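Long-range contacts in fimbrin (Schizosaccharomyces pombe, PDB 1RT8), which binds and cross-links actin filaments through two actin-binding regions, and takes part in cell polarity, cytokinesis, mating and spore formation: residues E163-N171 and V183-S191; A229-L238 and N251-H262. All coordinates share one frame; numbering follows the deposited sequence.

Interaction 1: E163-N171 and V183-S191; sequences EKILLRWFN and VSNFSKDVS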
loop_
_atom_site.group_PDB
_atom_site.type_symbol
_atom_site.label_atom_id
_atom_site.label_comp_id
_atom_site.label_asym_id
_atom_site.label_seq_id
_atom_site.Cartn_x
_atom_site.Cartn_y
_atom_site.Cartn_z
ATOM N N GLU A 163 9.945 -6.270 6.677
ATOM C CA GLU A 163 10.523 -7.125 7.712
ATOM C C GLU A 163 10.923 -8.521 7.236
ATOM O O GLU A 163 11.906 -9.089 7.723
ATOM C CB GLU A 163 9.556 -7.258 8.901
ATOM C CG GLU A 163 9.176 -5.931 9.564
ATOM C CD GLU A 163 7.899 -5.327 8.990
ATOM O OE1 GLU A 163 7.534 -5.656 7.837
ATOM O OE2 GLU A 163 7.264 -4.508 9.686
ATOM N N LYS A 164 10.184 -9.079 6.280
ATOM C CA LYS A 164 10.495 -10.423 5.816
ATOM C C LYS A 164 11.538 -10.507 4.713
ATOM O O LYS A 164 11.942 -11.598 4.305
ATOM C CB LYS A 164 9.210 -11.144 5.418
ATOM C CG LYS A 164 8.346 -11.443 6.635
ATOM C CD LYS A 164 7.014 -12.076 6.274
ATOM C CE LYS A 164 6.142 -12.218 7.517
ATOM N NZ LYS A 164 4.821 -12.824 7.208
ATOM N N ILE A 165 11.981 -9.353 4.234
ATOM C CA ILE A 165 13.023 -9.323 3.215
ATOM C C ILE A 165 14.336 -8.975 3.915
ATOM O O ILE A 165 15.395 -9.506 3.588
ATOM C CB ILE A 165 12.728 -8.257 2.136
ATOM C CG1 ILE A 165 11.542 -8.704 1.278
ATOM C CG2 ILE A 165 13.962 -8.036 1.264
ATOM C CD1 ILE A 165 11.124 -7.683 0.234
ATOM N N LEU A 166 14.249 -8.084 4.897
ATOM C CA LEU A 166 15.424 -7.650 5.632
ATOM C C LEU A 166 15.957 -8.689 6.627
ATOM O O LEU A 166 17.169 -8.824 6.792
ATOM C CB LEU A 166 15.123 -6.325 6.329
ATOM C CG LEU A 166 14.920 -5.133 5.377
ATOM C CD1 LEU A 166 14.452 -3.897 6.150
ATOM C CD2 LEU A 166 16.234 -4.847 4.655
ATOM N N LEU A 167 15.063 -9.431 7.276
ATOM C CA LEU A 167 15.482 -10.449 8.235
ATOM C C LEU A 167 16.332 -11.525 7.574
ATOM O O LEU A 167 17.367 -11.913 8.107
ATOM C CB LEU A 167 14.268 -11.089 8.907
ATOM C CG LEU A 167 13.583 -10.196 9.941
ATOM C CD1 LEU A 167 12.346 -10.898 10.483
ATOM C CD2 LEU A 167 14.561 -9.868 11.064
ATOM N N ARG A 168 15.889 -12.009 6.420
ATOM C CA ARG A 168 16.642 -13.023 5.690
ATOM C C ARG A 168 18.015 -12.449 5.323
ATOM O O ARG A 168 19.038 -13.128 5.413
ATOM C CB ARG A 168 15.897 -13.425 4.409
ATOM C CG ARG A 168 14.492 -13.981 4.629
ATOM C CD ARG A 168 13.942 -14.625 3.330
ATOM N NE ARG A 168 12.592 -15.165 3.502
ATOM C CZ ARG A 168 11.847 -15.677 2.524
ATOM N NH1 ARG A 168 12.310 -15.730 1.284
ATOM N NH2 ARG A 168 10.627 -16.143 2.787
ATOM N N TRP A 169 18.023 -11.190 4.908
ATOM C CA TRP A 169 19.252 -10.497 4.526
ATOM C C TRP A 169 20.202 -10.378 5.719
ATOM O O TRP A 169 21.354 -10.809 5.662
ATOM C CB TRP A 169 18.910 -9.102 4.008
ATOM C CG TRP A 169 20.099 -8.252 3.682
ATOM C CD1 TRP A 169 20.907 -8.352 2.581
ATOM C CD2 TRP A 169 20.601 -7.149 4.449
ATOM N NE1 TRP A 169 21.873 -7.376 2.615
ATOM C CE2 TRP A 169 21.709 -6.623 3.749
ATOM C CE3 TRP A 169 20.221 -6.554 5.662
ATOM C CZ2 TRP A 169 22.442 -5.529 4.220
ATOM C CZ3 TRP A 169 20.951 -5.466 6.132
ATOM C CH2 TRP A 169 22.050 -4.966 5.409
ATOM N N PHE A 170 19.702 -9.772 6.791
ATOM C CA PHE A 170 20.466 -9.580 8.015
ATOM C C PHE A 170 21.100 -10.914 8.411
ATOM O O PHE A 170 22.309 -10.995 8.630
ATOM C CB PHE A 170 19.516 -9.070 9.115
ATOM C CG PHE A 170 20.205 -8.454 10.303
ATOM C CD1 PHE A 170 19.593 -7.415 11.002
ATOM C CD2 PHE A 170 21.444 -8.909 10.737
ATOM C CE1 PHE A 170 20.202 -6.838 12.109
ATOM C CE2 PHE A 170 22.063 -8.341 11.846
ATOM C CZ PHE A 170 21.442 -7.302 12.534
ATOM N N ASN A 171 20.286 -11.967 8.473
ATOM C CA ASN A 171 20.784 -13.284 8.852
ATOM C C ASN A 171 21.759 -13.890 7.852
ATOM O O ASN A 171 22.681 -14.606 8.237
ATOM C CB ASN A 171 19.626 -14.249 9.095
ATOM C CG ASN A 171 18.901 -13.956 10.385
ATOM O OD1 ASN A 171 19.525 -13.811 11.442
ATOM N ND2 ASN A 171 17.578 -13.870 10.317
ATOM N N VAL A 183 18.743 -13.255 13.929
ATOM C CA VAL A 183 17.763 -12.191 14.122
ATOM C C VAL A 183 16.378 -12.602 13.625
ATOM O O VAL A 183 16.241 -13.121 12.521
ATOM C CB VAL A 183 18.209 -10.899 13.380
ATOM C CG1 VAL A 183 17.034 -9.960 13.186
ATOM C CG2 VAL A 183 19.307 -10.201 14.172
ATOM N N SER A 184 15.351 -12.366 14.440
ATOM C CA SER A 184 13.992 -12.712 14.034
ATOM C C SER A 184 13.028 -11.546 14.248
ATOM O O SER A 184 11.826 -11.672 14.025
ATOM C CB SER A 184 13.499 -13.956 14.789
ATOM O OG SER A 184 13.282 -13.678 16.159
ATOM N N ASN A 185 13.572 -10.415 14.677
ATOM C CA ASN A 185 12.794 -9.206 14.899
ATOM C C ASN A 185 13.737 -8.012 14.940
ATOM O O ASN A 185 14.956 -8.167 14.838
ATOM C CB ASN A 185 11.998 -9.288 16.213
ATOM C CG ASN A 185 12.876 -9.547 17.436
ATOM O OD1 ASN A 185 13.775 -8.767 17.761
ATOM N ND2 ASN A 185 12.602 -10.649 18.129
ATOM N N PHE A 186 13.171 -6.819 15.083
ATOM C CA PHE A 186 13.974 -5.615 15.139
ATOM C C PHE A 186 13.781 -4.910 16.468
ATOM O O PHE A 186 13.734 -3.682 16.532
ATOM C CB PHE A 186 13.615 -4.677 13.987
ATOM C CG PHE A 186 13.839 -5.274 12.639
ATOM C CD1 PHE A 186 12.925 -6.174 12.102
ATOM C CD2 PHE A 186 14.972 -4.953 11.907
ATOM C CE1 PHE A 186 13.140 -6.741 10.857
ATOM C CE2 PHE A 186 15.195 -5.517 10.662
ATOM C CZ PHE A 186 14.278 -6.412 10.134
ATOM N N SER A 187 13.651 -5.696 17.531
ATOM C CA SER A 187 13.497 -5.137 18.865
ATOM C C SER A 187 14.493 -5.811 19.801
ATOM O O SER A 187 15.639 -5.378 19.911
ATOM C CB SER A 187 12.063 -5.322 19.377
ATOM O OG SER A 187 11.693 -6.686 19.396
ATOM N N LYS A 188 14.068 -6.885 20.454
ATOM C CA LYS A 188 14.938 -7.603 21.375
ATOM C C LYS A 188 16.233 -8.106 20.724
ATOM O O LYS A 188 17.318 -7.937 21.280
ATOM C CB LYS A 188 14.185 -8.789 21.983
ATOM C CG LYS A 188 14.681 -9.184 23.362
ATOM C CD LYS A 188 14.543 -8.012 24.327
ATOM C CE LYS A 188 15.096 -8.341 25.705
ATOM N NZ LYS A 188 15.067 -7.149 26.607
ATOM N N ASP A 189 16.115 -8.712 19.546
ATOM C CA ASP A 189 17.271 -9.264 18.838
ATOM C C ASP A 189 18.370 -8.291 18.396
ATOM O O ASP A 189 19.471 -8.719 18.062
ATOM C CB ASP A 189 16.801 -10.052 17.616
ATOM C CG ASP A 189 16.159 -11.371 17.989
ATOM O OD1 ASP A 189 15.941 -11.608 19.195
ATOM O OD2 ASP A 189 15.867 -12.166 17.074
ATOM N N VAL A 190 18.079 -6.995 18.374
ATOM C CA VAL A 190 19.089 -6.029 17.952
ATOM C C VAL A 190 19.362 -5.003 19.031
ATOM O O VAL A 190 20.246 -4.159 18.882
ATOM C CB VAL A 190 18.665 -5.282 16.649
ATOM C CG1 VAL A 190 18.462 -6.281 15.520
ATOM C CG2 VAL A 190 17.396 -4.466 16.885
ATOM N N SER A 191 18.622 -5.099 20.131
ATOM C CA SER A 191 18.745 -4.139 21.217
ATOM C C SER A 191 20.045 -4.079 22.019
ATOM O O SER A 191 20.246 -3.117 22.750
ATOM C CB SER A 191 17.561 -4.290 22.186
ATOM O OG SER A 191 17.554 -5.556 22.827
#
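Val183 CG2 sits over the centre of one face of the Phe170 ring, 3.9 Å from its centroid and only 8° off the ring normal. Val190 CG1 approaches the same ring obliquely, nearest CE1. Phe170 CG is anti to the backbone N (chi1 -163°), which carries the ring out from helix 162-176 toward these two valines. At the edge of the second ring, Phe186, lie Glu163 O and Leu166 CB, the latter 3.9 Å from Phe186 CZ. Leu167 reaches from the helix to the loop. Its CD2 comes obliquely to the Phe186 ring, 3.4 Å from CE1, and is a tight 3.3 Å from Val183 CG1. Its other branch, CD1, rests on Ser184 O.

The third flat group is the Asn171 amide, which grips the backbone of Val183 twice. Val183 N gives a 2.7 Å hydrogen bond to Asn171 OD1, and Asn171 ND2 gives one of 2.7 Å to Val183 O. Both are nearly straight, and each donor lies on a lone pair in the carbonyl plane. The pair fixes the flip of the amide. Asn171 OD1 also bonds Thr182 OG1. A leucine in place of Asn171 would probably leave Val183 N and O without their mates and free the start of the loop to shift.

Beyond this point the loop braces itself. Asp189 OD2 accepts from both Ser184 N and Ser184 OG. Asn185 OD1 takes Ser187 N in an Asx turn and also Asp189 N. Tyr196 and Leu199 of helix 194-203 touch Phe170, and Val255 of helix 248-261 touches Phe186. In this all-helical calponin-homology (CH) domain, the second of the protein, the loop between helices 162-176 and 194-203 folds back on the first of them and adds Val183, Phe186 and Val190 to the buried interior.

Interaction 2: A229-L238 and N251-H262; sequences AEKLDCRKYL and NLAFVAHLFNTH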
loop_
_atom_site.group_PDB
_atom_site.type_symbol
_atom_site.label_atom_id
_atom_site.label_comp_id
_atom_site.label_asym_id
_atom_site.label_seq_id
_atom_site.Cartn_x
_atom_site.Cartn_y
_atom_site.Cartn_z
ATOM N N ALA A 229 28.062 3.498 12.052
ATOM C CA ALA A 229 27.043 3.622 11.019
ATOM C C ALA A 229 27.313 4.858 10.165
ATOM O O ALA A 229 27.100 4.839 8.954
ATOM C CB ALA A 229 25.654 3.712 11.658
ATOM N N GLU A 230 27.796 5.924 10.797
ATOM C CA GLU A 230 28.085 7.165 10.083
ATOM C C GLU A 230 29.196 6.996 9.054
ATOM O O GLU A 230 29.245 7.721 8.061
ATOM C CB GLU A 230 28.451 8.279 11.074
ATOM C CG GLU A 230 27.241 8.877 11.780
ATOM C CD GLU A 230 27.603 9.898 12.852
ATOM O OE1 GLU A 230 28.149 9.503 13.908
ATOM O OE2 GLU A 230 27.334 11.103 12.635
ATOM N N LYS A 231 30.085 6.036 9.285
ATOM C CA LYS A 231 31.176 5.798 8.348
ATOM C C LYS A 231 30.616 5.350 6.997
ATOM O O LYS A 231 31.256 5.521 5.960
ATOM C CB LYS A 231 32.136 4.742 8.904
ATOM C CG LYS A 231 32.804 5.146 10.211
ATOM C CD LYS A 231 33.872 4.143 10.631
ATOM C CE LYS A 231 34.466 4.498 11.994
ATOM N NZ LYS A 231 35.616 3.617 12.380
ATOM N N LEU A 232 29.412 4.788 7.014
ATOM C CA LEU A 232 28.769 4.323 5.788
ATOM C C LEU A 232 27.627 5.273 5.430
ATOM O O LEU A 232 26.882 5.038 4.478
ATOM C CB LEU A 232 28.212 2.911 5.990
ATOM C CG LEU A 232 29.100 1.907 6.734
ATOM C CD1 LEU A 232 28.343 0.603 6.929
ATOM C CD2 LEU A 232 30.390 1.670 5.957
ATOM N N ASP A 233 27.514 6.352 6.203
ATOM C CA ASP A 233 26.463 7.345 6.022
ATOM C C ASP A 233 25.100 6.692 6.271
ATOM O O ASP A 233 24.106 7.026 5.616
ATOM C CB ASP A 233 26.520 7.938 4.612
ATOM C CG ASP A 233 25.533 9.077 4.418
ATOM O OD1 ASP A 233 25.476 9.970 5.291
ATOM O OD2 ASP A 233 24.819 9.083 3.393
ATOM N N CYS A 234 25.058 5.760 7.223
ATOM C CA CYS A 234 23.816 5.065 7.553
ATOM C C CYS A 234 23.329 5.303 8.979
ATOM O O CYS A 234 22.596 4.476 9.531
ATOM C CB CYS A 234 23.963 3.562 7.330
ATOM S SG CYS A 234 24.042 3.057 5.608
ATOM N N ARG A 235 23.738 6.411 9.589
ATOM C CA ARG A 235 23.267 6.706 10.936
ATOM C C ARG A 235 21.952 7.457 10.800
ATOM O O ARG A 235 21.867 8.656 11.075
ATOM C CB ARG A 235 24.271 7.549 11.722
ATOM C CG ARG A 235 23.754 7.911 13.110
ATOM C CD ARG A 235 24.839 8.407 14.046
ATOM N NE ARG A 235 24.306 8.619 15.390
ATOM C CZ ARG A 235 25.047 8.652 16.493
ATOM N NH1 ARG A 235 26.363 8.486 16.417
ATOM N NH2 ARG A 235 24.472 8.846 17.673
ATOM N N LYS A 236 20.925 6.731 10.373
ATOM C CA LYS A 236 19.602 7.307 10.163
ATOM C C LYS A 236 18.529 6.624 11.013
ATOM O O LYS A 236 18.562 5.404 11.209
ATOM C CB LYS A 236 19.219 7.181 8.685
ATOM C CG LYS A 236 20.211 7.791 7.698
ATOM C CD LYS A 236 20.218 9.306 7.793
ATOM C CE LYS A 236 20.988 9.933 6.640
ATOM N NZ LYS A 236 20.853 11.419 6.654
ATOM N N TYR A 237 17.586 7.427 11.506
ATOM C CA TYR A 237 16.453 6.964 12.316
ATOM C C TYR A 237 16.725 6.488 13.741
ATOM O O TYR A 237 16.014 6.870 14.675
ATOM C CB TYR A 237 15.699 5.835 11.606
ATOM C CG TYR A 237 15.171 6.166 10.237
ATOM C CD1 TYR A 237 15.931 5.916 9.097
ATOM C CD2 TYR A 237 13.898 6.713 10.074
ATOM C CE1 TYR A 237 15.433 6.201 7.820
ATOM C CE2 TYR A 237 13.392 7.003 8.806
ATOM C CZ TYR A 237 14.162 6.745 7.686
ATOM O OH TYR A 237 13.670 7.032 6.428
ATOM N N LEU A 238 17.742 5.648 13.901
ATOM C CA LEU A 238 18.067 5.051 15.199
ATOM C C LEU A 238 18.973 5.846 16.138
ATOM O O LEU A 238 19.976 6.419 15.719
ATOM C CB LEU A 238 18.684 3.670 14.961
ATOM C CG LEU A 238 18.775 2.680 16.123
ATOM C CD1 LEU A 238 17.380 2.369 16.647
ATOM C CD2 LEU A 238 19.464 1.403 15.640
ATOM N N ASN A 251 14.314 0.823 14.536
ATOM C CA ASN A 251 15.329 -0.175 14.206
ATOM C C ASN A 251 15.084 -0.750 12.814
ATOM O O ASN A 251 16.026 -1.024 12.077
ATOM C CB ASN A 251 15.360 -1.293 15.261
ATOM C CG ASN A 251 16.262 -0.958 16.444
ATOM O OD1 ASN A 251 17.492 -0.989 16.329
ATOM N ND2 ASN A 251 15.658 -0.633 17.582
ATOM N N LEU A 252 13.822 -0.920 12.440
ATOM C CA LEU A 252 13.506 -1.437 11.116
ATOM C C LEU A 252 13.969 -0.429 10.061
ATOM O O LEU A 252 14.599 -0.794 9.070
ATOM C CB LEU A 252 11.999 -1.658 10.971
ATOM C CG LEU A 252 11.535 -2.118 9.588
ATOM C CD1 LEU A 252 11.985 -3.556 9.353
ATOM C CD2 LEU A 252 10.018 -2.022 9.486
ATOM N N ALA A 253 13.661 0.843 10.282
ATOM C CA ALA A 253 14.036 1.887 9.334
ATOM C C ALA A 253 15.555 1.932 9.174
ATOM O O ALA A 253 16.073 2.024 8.056
ATOM C CB ALA A 253 13.497 3.237 9.804
ATOM N N PHE A 254 16.260 1.865 10.299
ATOM C CA PHE A 254 17.718 1.861 10.314
ATOM C C PHE A 254 18.216 0.737 9.403
ATOM O O PHE A 254 18.991 0.977 8.478
ATOM C CB PHE A 254 18.210 1.628 11.746
ATOM C CG PHE A 254 19.695 1.419 11.865
ATOM C CD1 PHE A 254 20.575 2.492 11.757
ATOM C CD2 PHE A 254 20.210 0.151 12.112
ATOM C CE1 PHE A 254 21.957 2.304 11.900
ATOM C CE2 PHE A 254 21.584 -0.051 12.257
ATOM C CZ PHE A 254 22.460 1.032 12.152
ATOM N N VAL A 255 17.762 -0.490 9.663
ATOM C CA VAL A 255 18.168 -1.644 8.864
ATOM C C VAL A 255 17.803 -1.495 7.384
ATOM O O VAL A 255 18.550 -1.924 6.506
ATOM C CB VAL A 255 17.526 -2.953 9.388
ATOM C CG1 VAL A 255 17.880 -4.115 8.464
ATOM C CG2 VAL A 255 18.007 -3.236 10.803
ATOM N N ALA A 256 16.652 -0.899 7.110
ATOM C CA ALA A 256 16.212 -0.720 5.733
ATOM C C ALA A 256 17.194 0.149 4.951
ATOM O O ALA A 256 17.621 -0.211 3.852
ATOM C CB ALA A 256 14.816 -0.097 5.702
ATOM N N HIS A 257 17.554 1.290 5.524
ATOM C CA HIS A 257 18.476 2.204 4.864
ATOM C C HIS A 257 19.855 1.573 4.646
ATOM O O HIS A 257 20.491 1.774 3.605
ATOM C CB HIS A 257 18.604 3.490 5.682
ATOM C CG HIS A 257 19.509 4.506 5.062
ATOM N ND1 HIS A 257 20.861 4.561 5.326
ATOM C CD2 HIS A 257 19.264 5.480 4.154
ATOM C CE1 HIS A 257 21.409 5.524 4.608
ATOM N NE2 HIS A 257 20.463 6.097 3.887
ATOM N N LEU A 258 20.310 0.812 5.637
ATOM C CA LEU A 258 21.602 0.151 5.561
ATOM C C LEU A 258 21.577 -0.831 4.401
ATOM O O LEU A 258 22.574 -1.019 3.703
ATOM C CB LEU A 258 21.882 -0.593 6.869
ATOM C CG LEU A 258 23.234 -1.288 7.001
ATOM C CD1 LEU A 258 24.358 -0.259 6.876
ATOM C CD2 LEU A 258 23.297 -2.000 8.346
ATOM N N PHE A 259 20.417 -1.448 4.198
ATOM C CA PHE A 259 20.236 -2.412 3.125
ATOM C C PHE A 259 20.214 -1.733 1.761
ATOM O O PHE A 259 20.712 -2.288 0.785
ATOM C CB PHE A 259 18.929 -3.172 3.322
ATOM C CG PHE A 259 18.539 -4.021 2.149
ATOM C CD1 PHE A 259 19.101 -5.278 1.962
ATOM C CD2 PHE A 259 17.604 -3.564 1.230
ATOM C CE1 PHE A 259 18.733 -6.071 0.878
ATOM C CE2 PHE A 259 17.229 -4.352 0.142
ATOM C CZ PHE A 259 17.794 -5.607 -0.033
ATOM N N ASN A 260 19.636 -0.537 1.692
ATOM C CA ASN A 260 19.550 0.174 0.419
ATOM C C ASN A 260 20.891 0.697 -0.066
ATOM O O ASN A 260 21.135 0.772 -1.270
ATOM C CB ASN A 260 18.573 1.353 0.501
ATOM C CG ASN A 260 17.150 0.911 0.737
ATOM O OD1 ASN A 260 16.770 -0.201 0.371
ATOM N ND2 ASN A 260 16.344 1.785 1.334
ATOM N N THR A 261 21.764 1.056 0.866
ATOM C CA THR A 261 23.054 1.599 0.482
ATOM C C THR A 261 24.208 0.602 0.530
ATOM O O THR A 261 25.225 0.802 -0.135
ATOM C CB THR A 261 23.401 2.818 1.354
ATOM O OG1 THR A 261 23.246 2.473 2.735
ATOM C CG2 THR A 261 22.483 3.984 1.034
ATOM N N HIS A 262 24.047 -0.477 1.288
ATOM C CA HIS A 262 25.111 -1.468 1.416
ATOM C C HIS A 262 24.639 -2.923 1.417
ATOM O O HIS A 262 24.914 -3.669 2.357
ATOM C CB HIS A 262 25.909 -1.179 2.690
ATOM C CG HIS A 262 26.631 0.133 2.657
ATOM N ND1 HIS A 262 27.785 0.330 1.927
ATOM C CD2 HIS A 262 26.341 1.326 3.228
ATOM C CE1 HIS A 262 28.173 1.587 2.050
ATOM N NE2 HIS A 262 27.315 2.213 2.833
#
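This contact joins two parts of the second calponin-homology domain, partly in its interior: the chain leaving helix 218-230 runs back along helix 248-261, from His262 toward Asn251. A Schellman motif ends the first helix: Asp233 has positive phi, and Cys234 N and Asp233 N bond back to Ala229 O and, weakly, Glu230 O. The turn brings Cys234 down onto the second helix. Its SG lies 3.5 Å from His257 ND1, at the edge of that ring, and also at the edge of the His262 ring. Leu258 CD1 packs against the same sulfur at 3.6 Å. Thr261 OG1 is 3.0 Å from Cys234 SG and hydrogen-bonds to His257 O.

Further along, methyl and methylene groups cover ring faces. Ala253 CB lies over the Tyr237 ring, 3.5 Å from its centroid and offset toward the rim. Lys236 CG sits over the centre of the His257 ring. Leu238 CD2 covers one face of Phe254. The Phe254 edge faces Ala229 CB and Lys236 O, and Tyr196 meets this ring edge-to-face. Leu238 CD2 also comes within 3.2 Å of Asn251 OD1, which is hydrogen-bonded to Tyr196 OH.

One hydrogen bond crosses the contact. His262 NE2 donates to Leu232 O at 3.3 Å with an angle of 154°. The oxygen lies in the ring plane, and the N-H meets its lone pair in the carbonyl plane. The bond fixes the turn of the imidazole and ties the two helix ends together. Beside it stand many apolar, CH-pi and sulfur contacts, so packing carries most of the contact. One cost is His257 ND1, buried with no polar partner in the model.

In the fold
Interactions 1 and 2 follow one another along the chain and lie in the same calponin-homology domain, within the first actin-binding region. Their centres are 14 Å apart, and helix 248-261 joins them. It turns one side to the chain at 229-238 and another to helix 162-176 and the loop 183-191. The two contacts touch directly. Trp169 CE2 is 3.4 Å from Phe259 CD1, in an edge-to-face ring pair, and Leu166 CD2 is 3.4 Å from Phe259 CB. At the other end Phe186 O lies 3.2 Å from Asn251 CB. A bound sulfate, probably from crystallisation, is about 6 Å from the side chain of Glu163, whose carboxylate forms a salt bridge with Arg129.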